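Local coordinates for protein glcnac-alpha-1,4-gal-releasing endo-beta-galactosidase (Clostridium perfringens, PDB 1UPS) that probably hydrolyses O-glycosyl bonds, acting as a family 16 endo-beta-galactosidase that releases GlcNAc-alpha-1,4-Gal units from glycans, at residues F101-S104 and W105-N108; M219-P223 and T224-F228; N193-T196 and S197-S201; W277-V280 and D281-E285. All blocks are in the same frame, centred on the assembly; numbering follows the deposited sequence.

Overall arrangement
All four contacts are local, and along the chain they come in the order interaction 1, 3, 2, 4. Interactions 2 and 4 reach the same eight-stranded antiparallel sheet, centres about 11 Å apart, and are joined by a probable hydrogen bond of 2.6 Å between Glu-220 OE1 and Tyr-283 OH. Interaction 3 leads into strand 199-204, at the edge of the six-stranded sheet, yet touches interaction 2 where Phe-194 CZ meets Leu-226 CD1 at 3.9 Å. Interaction 1 touches none of the others; its centre is about 21 to 28 Å from theirs. Together they mark turns and strand ends of the glycoside hydrolase family 16 domain, a concanavalin-clan beta-sandwich, away from its calcium site.

Interaction 1 of 4, residues F101-S104 and W105-N108; sequences FDKS and WIHN
Ile-106 packs back against Phe-101 and Lys-103, and the chain can fold this way because Lys-103 to Ile-106 form a type II beta turn. The evidence is the positive phi (71°) of Trp-105 at the third position, as a turn of this type requires, after the extended Ser-104 at the second.

The apolar contacts come first. The two branches of Ile-106 serve different partners. CG2 meets the ring of Phe-101 obliquely, 3.7 Å from Phe-101 CE2, whereas CG1 lies 3.7 Å from Lys-103 CB. Phe-101 CG sits between its own backbone N and carbonyl carbon (chi1 63°), and this torsion brings CE2 of the ring to the isoleucine methyl. Trp-105 CD1 lies 3.9 Å from the CB of Ser-104, its neighbour in the chain.

Contacts of carbon with backbone oxygen make up a second group. Ile-106 CG1 approaches Lys-103 O to 3.4 Å, so the side chain lies against the first carbonyl of the turn.

The polar ends are bonded outside the turn: Lys-103 NZ to Met-153 O and Asn-158 OD1, and Ser-104 OG to Arg-118 N. The turn follows strand 101-102, whose Asp-102 pairs through the backbone with Trp-121 of strand 121-122. Val-151 of strand 145-152 receives both Phe-101 and Ile-106.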
# COMPACT_ATOMS: atom_id res chain seq x y z
N PHE A 101 -3.30 15.85 -12.68
CA PHE A 101 -4.27 15.76 -13.78
C PHE A 101 -5.41 16.75 -13.50
O PHE A 101 -5.52 17.31 -12.40
CB PHE A 101 -4.86 14.33 -13.85
CG PHE A 101 -5.64 13.96 -12.62
CD1 PHE A 101 -4.97 13.46 -11.50
CD2 PHE A 101 -7.01 14.20 -12.54
CE1 PHE A 101 -5.68 13.18 -10.31
CE2 PHE A 101 -7.73 13.92 -11.37
CZ PHE A 101 -7.06 13.41 -10.25
N ASP A 102 -6.25 16.94 -14.51
CA ASP A 102 -7.47 17.73 -14.37
C ASP A 102 -8.42 17.13 -15.39
O ASP A 102 -8.17 17.23 -16.59
CB ASP A 102 -7.16 19.20 -14.66
CG ASP A 102 -8.34 20.13 -14.44
OD1 ASP A 102 -8.15 21.36 -14.67
OD2 ASP A 102 -9.46 19.76 -14.05
N LYS A 103 -9.48 16.49 -14.93
CA LYS A 103 -10.30 15.70 -15.84
C LYS A 103 -11.72 15.57 -15.28
O LYS A 103 -11.89 15.35 -14.08
CB LYS A 103 -9.67 14.30 -16.07
CG LYS A 103 -10.35 13.47 -17.18
CD LYS A 103 -9.50 12.24 -17.52
CE LYS A 103 -10.06 11.42 -18.70
NZ LYS A 103 -11.13 10.48 -18.27
N SER A 104 -12.72 15.69 -16.16
CA SER A 104 -14.12 15.57 -15.77
C SER A 104 -14.41 14.23 -15.08
O SER A 104 -13.81 13.20 -15.42
CB SER A 104 -15.04 15.68 -16.99
OG SER A 104 -15.10 17.01 -17.48
N TRP A 105 -15.34 14.25 -14.12
CA TRP A 105 -15.93 13.06 -13.50
C TRP A 105 -15.02 12.25 -12.57
O TRP A 105 -15.47 11.28 -11.97
CB TRP A 105 -16.52 12.11 -14.57
CG TRP A 105 -17.76 12.64 -15.24
CD1 TRP A 105 -17.89 13.07 -16.53
CD2 TRP A 105 -19.06 12.75 -14.65
NE1 TRP A 105 -19.19 13.46 -16.78
CE2 TRP A 105 -19.93 13.27 -15.64
CE3 TRP A 105 -19.57 12.47 -13.38
CZ2 TRP A 105 -21.29 13.52 -15.39
CZ3 TRP A 105 -20.93 12.72 -13.13
CH2 TRP A 105 -21.77 13.24 -14.14
N ILE A 106 -13.76 12.67 -12.40
CA ILE A 106 -12.82 11.84 -11.63
C ILE A 106 -13.16 11.76 -10.13
O ILE A 106 -13.33 12.79 -9.46
CB ILE A 106 -11.36 12.31 -11.81
CG1 ILE A 106 -10.94 12.19 -13.29
CG2 ILE A 106 -10.44 11.45 -10.92
CD1 ILE A 106 -11.09 10.74 -13.89
N HIS A 107 -13.23 10.53 -9.61
CA HIS A 107 -13.34 10.28 -8.16
C HIS A 107 -14.61 10.91 -7.56
O HIS A 107 -14.56 11.88 -6.77
CB HIS A 107 -12.08 10.73 -7.39
CG HIS A 107 -12.10 10.30 -5.95
ND1 HIS A 107 -12.03 8.98 -5.57
CD2 HIS A 107 -12.21 11.02 -4.81
CE1 HIS A 107 -12.12 8.89 -4.26
NE2 HIS A 107 -12.21 10.12 -3.77
N ASN A 108 -15.74 10.32 -7.96
CA ASN A 108 -17.06 10.77 -7.53
C ASN A 108 -17.44 10.21 -6.16
O ASN A 108 -18.33 9.37 -6.03
CB ASN A 108 -18.12 10.42 -8.58
CG ASN A 108 -19.37 11.25 -8.43
OD1 ASN A 108 -19.46 12.08 -7.51
ND2 ASN A 108 -20.33 11.09 -9.35

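Interaction 2 of 4, residues M219-P223 and T224-F228; sequences MEWTP and TALKF
Met-219 has CG anti to its backbone N (chi1 170°), while Phe-228 has CG anti to its carbonyl carbon, and these torsions lay the two side chains side by side, pointing the same way. The sulfur makes a Met-aromatic contact: Met-219 SD approaches the ring obliquely, 3.8 Å from Phe-228 CE1. Trp-221 and Leu-226 form the next pair on this face in the same fashion, Leu-226 CD2 reaching Trp-221 CD1 at 3.5 Å.

The backbone evidence is that of an antiparallel beta hairpin, the short strand axes running at 166°. Glu-220 and Lys-227 are its hydrogen-bonded pair, with Glu-220 N to Lys-227 O at 2.7 Å and Lys-227 N to Glu-220 O at 2.9 Å. Nearer the loop, Thr-222 N gives an almost straight bond to Ala-225 O, 3.0 Å long.

Thr-222 also holds the turn from its side chain. A chi1 of 71° places OG1 where it accepts from Thr-224 N (3.1 Å), an ST turn, and from Ala-225 N (3.2 Å), so two backbone N-H groups converge on one hydroxyl oxygen.

Strand 129-136 pairs with Met-219 on one side of the hairpin, and strand 233-239 with Leu-226 and Phe-228 on the other. Ile-169 of strand 168-170, in the six-stranded sheet, packs on Met-219, Leu-226 and Phe-228.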
# COMPACT_ATOMS: atom_id res chain seq x y z
N MET A 219 5.53 2.84 -2.88
CA MET A 219 4.69 1.76 -3.34
C MET A 219 5.22 1.23 -4.67
O MET A 219 5.42 2.00 -5.62
CB MET A 219 3.23 2.23 -3.53
CG MET A 219 2.38 1.15 -4.24
SD MET A 219 0.72 1.76 -4.67
CE MET A 219 1.11 2.84 -6.00
N GLU A 220 5.41 -0.08 -4.74
CA GLU A 220 5.63 -0.71 -6.04
C GLU A 220 4.33 -1.36 -6.49
O GLU A 220 3.79 -2.25 -5.81
CB GLU A 220 6.79 -1.73 -6.03
CG GLU A 220 7.10 -2.22 -7.44
CD GLU A 220 8.56 -2.62 -7.66
OE1 GLU A 220 9.15 -2.23 -8.70
OE2 GLU A 220 9.11 -3.32 -6.81
N TRP A 221 3.83 -0.89 -7.62
CA TRP A 221 2.55 -1.32 -8.18
C TRP A 221 2.89 -2.13 -9.42
O TRP A 221 3.44 -1.62 -10.39
CB TRP A 221 1.71 -0.07 -8.50
CG TRP A 221 0.51 -0.23 -9.44
CD1 TRP A 221 -0.24 -1.36 -9.68
CD2 TRP A 221 -0.07 0.80 -10.21
NE1 TRP A 221 -1.25 -1.07 -10.57
CE2 TRP A 221 -1.17 0.25 -10.92
CE3 TRP A 221 0.24 2.16 -10.40
CZ2 TRP A 221 -1.94 1.00 -11.81
CZ3 TRP A 221 -0.54 2.91 -11.27
CH2 TRP A 221 -1.62 2.32 -11.97
N THR A 222 2.61 -3.43 -9.35
CA THR A 222 2.88 -4.35 -10.46
C THR A 222 1.53 -4.93 -10.91
O THR A 222 0.52 -4.71 -10.27
CB THR A 222 3.81 -5.50 -10.04
OG1 THR A 222 3.11 -6.39 -9.15
CG2 THR A 222 4.99 -4.98 -9.21
N PRO A 223 1.52 -5.70 -12.00
CA PRO A 223 0.31 -6.41 -12.41
C PRO A 223 -0.23 -7.38 -11.35
O PRO A 223 -1.40 -7.77 -11.44
CB PRO A 223 0.78 -7.19 -13.65
CG PRO A 223 1.86 -6.35 -14.18
CD PRO A 223 2.63 -5.90 -12.96
N THR A 224 0.59 -7.73 -10.36
CA THR A 224 0.22 -8.74 -9.36
C THR A 224 -0.21 -8.16 -8.00
O THR A 224 -1.08 -8.74 -7.31
CB THR A 224 1.42 -9.70 -9.15
OG1 THR A 224 1.59 -10.47 -10.35
CG2 THR A 224 1.13 -10.75 -8.09
N ALA A 225 0.39 -7.04 -7.62
CA ALA A 225 0.28 -6.58 -6.23
C ALA A 225 0.68 -5.13 -6.03
O ALA A 225 1.30 -4.51 -6.92
CB ALA A 225 1.15 -7.48 -5.30
N LEU A 226 0.31 -4.60 -4.86
CA LEU A 226 0.79 -3.32 -4.34
C LEU A 226 1.67 -3.62 -3.13
O LEU A 226 1.23 -4.25 -2.16
CB LEU A 226 -0.38 -2.42 -3.91
CG LEU A 226 -1.51 -2.27 -4.96
CD1 LEU A 226 -2.62 -1.41 -4.40
CD2 LEU A 226 -0.96 -1.67 -6.25
N LYS A 227 2.92 -3.17 -3.19
CA LYS A 227 3.86 -3.42 -2.09
C LYS A 227 4.34 -2.08 -1.56
O LYS A 227 4.79 -1.22 -2.33
CB LYS A 227 5.03 -4.27 -2.61
CG LYS A 227 4.59 -5.71 -2.87
CD LYS A 227 5.70 -6.60 -3.35
CE LYS A 227 5.15 -8.03 -3.56
NZ LYS A 227 6.28 -9.00 -3.85
N PHE A 228 4.21 -1.90 -0.25
CA PHE A 228 4.50 -0.62 0.40
C PHE A 228 5.75 -0.71 1.25
O PHE A 228 5.89 -1.65 2.02
CB PHE A 228 3.29 -0.22 1.25
CG PHE A 228 2.03 -0.07 0.45
CD1 PHE A 228 1.71 1.14 -0.14
CD2 PHE A 228 1.20 -1.17 0.25
CE1 PHE A 228 0.54 1.27 -0.93
CE2 PHE A 228 0.03 -1.06 -0.52
CZ PHE A 228 -0.29 0.16 -1.10

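Interaction 3 of 4, residues N193-T196 and S197-S201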
# COMPACT_ATOMS: atom_id res chain seq x y z
N ASN A 193 -12.91 -5.58 -10.50
CA ASN A 193 -11.70 -6.40 -10.54
C ASN A 193 -10.58 -5.98 -9.57
O ASN A 193 -9.48 -6.58 -9.58
CB ASN A 193 -11.16 -6.43 -11.98
CG ASN A 193 -12.18 -6.97 -12.96
OD1 ASN A 193 -12.86 -7.95 -12.68
ND2 ASN A 193 -12.30 -6.32 -14.12
N PHE A 194 -10.85 -4.96 -8.76
CA PHE A 194 -9.88 -4.48 -7.78
C PHE A 194 -10.49 -4.11 -6.44
O PHE A 194 -11.37 -3.23 -6.37
CB PHE A 194 -9.09 -3.27 -8.31
CG PHE A 194 -8.14 -2.67 -7.29
CD1 PHE A 194 -8.34 -1.37 -6.82
CD2 PHE A 194 -7.06 -3.40 -6.79
CE1 PHE A 194 -7.49 -0.81 -5.86
CE2 PHE A 194 -6.19 -2.84 -5.83
CZ PHE A 194 -6.42 -1.54 -5.38
N GLN A 195 -10.00 -4.77 -5.39
CA GLN A 195 -10.30 -4.37 -4.01
C GLN A 195 -11.76 -3.95 -3.82
O GLN A 195 -12.06 -2.80 -3.48
CB GLN A 195 -9.34 -3.24 -3.57
CG GLN A 195 -9.13 -3.11 -2.06
CD GLN A 195 -8.74 -4.43 -1.40
OE1 GLN A 195 -7.71 -5.02 -1.75
NE2 GLN A 195 -9.57 -4.91 -0.47
N THR A 196 -12.68 -4.90 -4.02
CA THR A 196 -14.10 -4.54 -4.04
C THR A 196 -14.72 -4.25 -2.68
O THR A 196 -15.89 -3.89 -2.61
CB THR A 196 -14.95 -5.59 -4.79
OG1 THR A 196 -14.72 -6.88 -4.22
CG2 THR A 196 -14.47 -5.72 -6.22
N SER A 197 -13.96 -4.46 -1.60
CA SER A 197 -14.30 -3.92 -0.27
C SER A 197 -13.10 -3.10 0.22
O SER A 197 -11.96 -3.44 -0.09
CB SER A 197 -14.60 -5.04 0.73
OG SER A 197 -15.68 -5.88 0.28
N TRP A 198 -13.35 -2.06 1.00
CA TRP A 198 -12.25 -1.24 1.55
C TRP A 198 -11.30 -2.13 2.33
O TRP A 198 -11.74 -3.05 3.04
CB TRP A 198 -12.80 -0.17 2.50
CG TRP A 198 -13.17 1.09 1.81
CD1 TRP A 198 -14.43 1.51 1.48
CD2 TRP A 198 -12.27 2.08 1.32
NE1 TRP A 198 -14.37 2.72 0.83
CE2 TRP A 198 -13.05 3.09 0.72
CE3 TRP A 198 -10.88 2.22 1.34
CZ2 TRP A 198 -12.49 4.22 0.12
CZ3 TRP A 198 -10.31 3.36 0.74
CH2 TRP A 198 -11.13 4.34 0.15
N THR A 199 -9.99 -1.89 2.19
CA THR A 199 -9.00 -2.42 3.13
C THR A 199 -8.26 -1.22 3.69
O THR A 199 -7.92 -0.33 2.93
CB THR A 199 -8.06 -3.47 2.47
OG1 THR A 199 -7.15 -4.00 3.45
CG2 THR A 199 -7.15 -2.86 1.38
N ILE A 200 -8.08 -1.17 5.01
CA ILE A 200 -7.48 -0.01 5.69
C ILE A 200 -6.64 -0.55 6.86
O ILE A 200 -7.11 -1.39 7.64
CB ILE A 200 -8.57 0.93 6.28
CG1 ILE A 200 -9.61 1.38 5.24
CG2 ILE A 200 -7.92 2.13 7.02
CD1 ILE A 200 -10.91 1.90 5.90
N SER A 201 -5.41 -0.08 6.98
CA SER A 201 -4.63 -0.34 8.19
C SER A 201 -3.88 0.90 8.62
O SER A 201 -3.61 1.77 7.79
CB SER A 201 -3.65 -1.50 8.00
OG SER A 201 -2.72 -1.24 6.96
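Gln-195 and Ser-197 lie at a bend in the backbone just before strand 199-204. The bend starts at Gln-195, whose positive phi (41°) puts it in the left-handed region. Thr-196 then has helix-like torsions, and from Ser-197 onward the chain is extended, entering the strand at Thr-199. This path carries the Ser-197 carbonyl group back towards the side chain of Gln-195, two residues earlier.

The side chain of Gln-195 does the rest. Its CG stands anti to the backbone N, and a bend at chi2 (52°) folds the amide round towards the following residues. Gln-195 NE2 then donates to Ser-197 O at 2.8 Å, with an N-H...O angle of 169°. The oxygen lies close to the plane of the amide, and the donor nearly in line with the carbonyl bond, so both groups are well aligned.

Thr-199 crosses the glutamine side chain at about a right angle. Its CG2, placed between its own backbone N and carbonyl carbon, comes 3.6 Å from Gln-195 CD, and its CB is also 3.6 Å from Gln-195 NE2. The methyl lies over one face of the amide, while the N-H bond to Ser-197 O runs in its plane. Both Gln-195 and Thr-199 also touch Ile-238 of strand 233-239. Between them in the chain, Trp-198 stacks on Tyr-187.

Chemically, a side-chain N-H satisfies a main-chain carbonyl at a surface bend, and one nearly linear bond together with a methyl contact probably restricts rotation of the amide.

Interaction 4 of 4, residues W277-V280 and D281-E285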
# COMPACT_ATOMS: atom_id res chain seq x y z
N TRP A 277 9.82 5.42 -10.84
CA TRP A 277 10.72 4.68 -11.71
C TRP A 277 9.99 3.52 -12.38
O TRP A 277 8.99 3.01 -11.87
CB TRP A 277 11.88 4.09 -10.90
CG TRP A 277 12.85 5.04 -10.26
CD1 TRP A 277 14.04 5.49 -10.78
CD2 TRP A 277 12.79 5.56 -8.92
NE1 TRP A 277 14.70 6.27 -9.87
CE2 TRP A 277 13.95 6.34 -8.72
CE3 TRP A 277 11.86 5.46 -7.88
CZ2 TRP A 277 14.21 7.02 -7.51
CZ3 TRP A 277 12.11 6.14 -6.68
CH2 TRP A 277 13.28 6.90 -6.51
N LYS A 278 10.50 3.10 -13.54
CA LYS A 278 9.95 1.96 -14.27
C LYS A 278 11.06 0.92 -14.39
O LYS A 278 12.21 1.29 -14.62
CB LYS A 278 9.50 2.37 -15.67
CG LYS A 278 8.35 3.40 -15.68
CD LYS A 278 7.00 2.72 -15.54
CE LYS A 278 5.84 3.72 -15.75
NZ LYS A 278 4.55 2.99 -15.93
N PRO A 279 10.74 -0.36 -14.24
CA PRO A 279 11.76 -1.41 -14.33
C PRO A 279 12.32 -1.48 -15.75
O PRO A 279 11.55 -1.40 -16.72
CB PRO A 279 10.98 -2.68 -13.95
CG PRO A 279 9.58 -2.38 -14.29
CD PRO A 279 9.40 -0.91 -13.94
N VAL A 280 13.63 -1.62 -15.89
CA VAL A 280 14.20 -1.68 -17.24
C VAL A 280 13.64 -2.85 -18.05
O VAL A 280 13.40 -2.72 -19.26
CB VAL A 280 15.75 -1.70 -17.24
CG1 VAL A 280 16.30 -0.38 -16.70
CG2 VAL A 280 16.28 -2.88 -16.45
N ASP A 281 13.37 -3.97 -17.37
CA ASP A 281 12.92 -5.18 -18.07
C ASP A 281 11.41 -5.42 -17.99
O ASP A 281 10.92 -6.49 -18.37
CB ASP A 281 13.71 -6.40 -17.55
CG ASP A 281 15.19 -6.35 -17.93
OD1 ASP A 281 15.52 -5.95 -19.07
OD2 ASP A 281 16.10 -6.70 -17.14
N GLY A 282 10.68 -4.43 -17.49
CA GLY A 282 9.25 -4.57 -17.31
C GLY A 282 8.90 -5.48 -16.14
O GLY A 282 9.78 -6.03 -15.47
N TYR A 283 7.60 -5.61 -15.87
CA TYR A 283 7.11 -6.49 -14.83
C TYR A 283 6.52 -7.74 -15.45
O TYR A 283 6.06 -7.71 -16.59
CB TYR A 283 6.01 -5.78 -14.04
CG TYR A 283 6.48 -4.63 -13.18
CD1 TYR A 283 7.38 -4.84 -12.13
CD2 TYR A 283 6.00 -3.33 -13.39
CE1 TYR A 283 7.80 -3.77 -11.32
CE2 TYR A 283 6.41 -2.26 -12.60
CZ TYR A 283 7.30 -2.49 -11.56
OH TYR A 283 7.73 -1.45 -10.76
N LYS A 284 6.54 -8.83 -14.69
CA LYS A 284 5.85 -10.07 -15.07
C LYS A 284 4.34 -9.83 -15.05
O LYS A 284 3.83 -9.17 -14.15
CB LYS A 284 6.19 -11.18 -14.07
CG LYS A 284 7.62 -11.71 -14.17
N GLU A 285 3.63 -10.35 -16.05
CA GLU A 285 2.17 -10.22 -16.08
C GLU A 285 1.52 -11.11 -15.03
O GLU A 285 0.40 -10.86 -14.59
CB GLU A 285 1.61 -10.51 -17.47
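Pro-279, Val-280 and Asp-281 carry this contact, the first three residues of a type I beta turn that ends at Gly-282. The turn lies where the long strand 267-279 of the glycoside hydrolase family 16 sandwich gives way to the linker leading to strand 291-296.

Val-280 and Asp-281 occupy the exposed corner, and their side chains run side by side in the same direction. Val-280 CG2 sits 3.9 Å from Asp-281 OD2, a simple van der Waals contact, and the same methyl is 3.2 Å from Asp-281 N.

The turn is closed by Gly-282 N donating to Pro-279 O at 3.2 Å. The bond is fairly straight at hydrogen (164°), but the donor stands well above the carbonyl plane, 73° out of it, so the amide approaches from over the carbonyl instead of along a lone pair. Gly-282 itself has a positive phi, a conformation that glycine adopts readily, and it turns the chain so that Tyr-283 comes back over the proline.

Pro-279 is where that return is felt. The two side chains cross at about a right angle, in a CH-pi contact. Tyr-283 also rests on Tyr-30 of strand 30-36 and on Tyr-128, and its OH hydrogen-bonds to Glu-220 OE1. Pro-279 CD approaches Tyr-283 CZ to 3.5 Å, while Pro-279 CG stands over the middle of the phenol ring, 3.5 Å from the Tyr-283 centroid and only 10° off the ring normal.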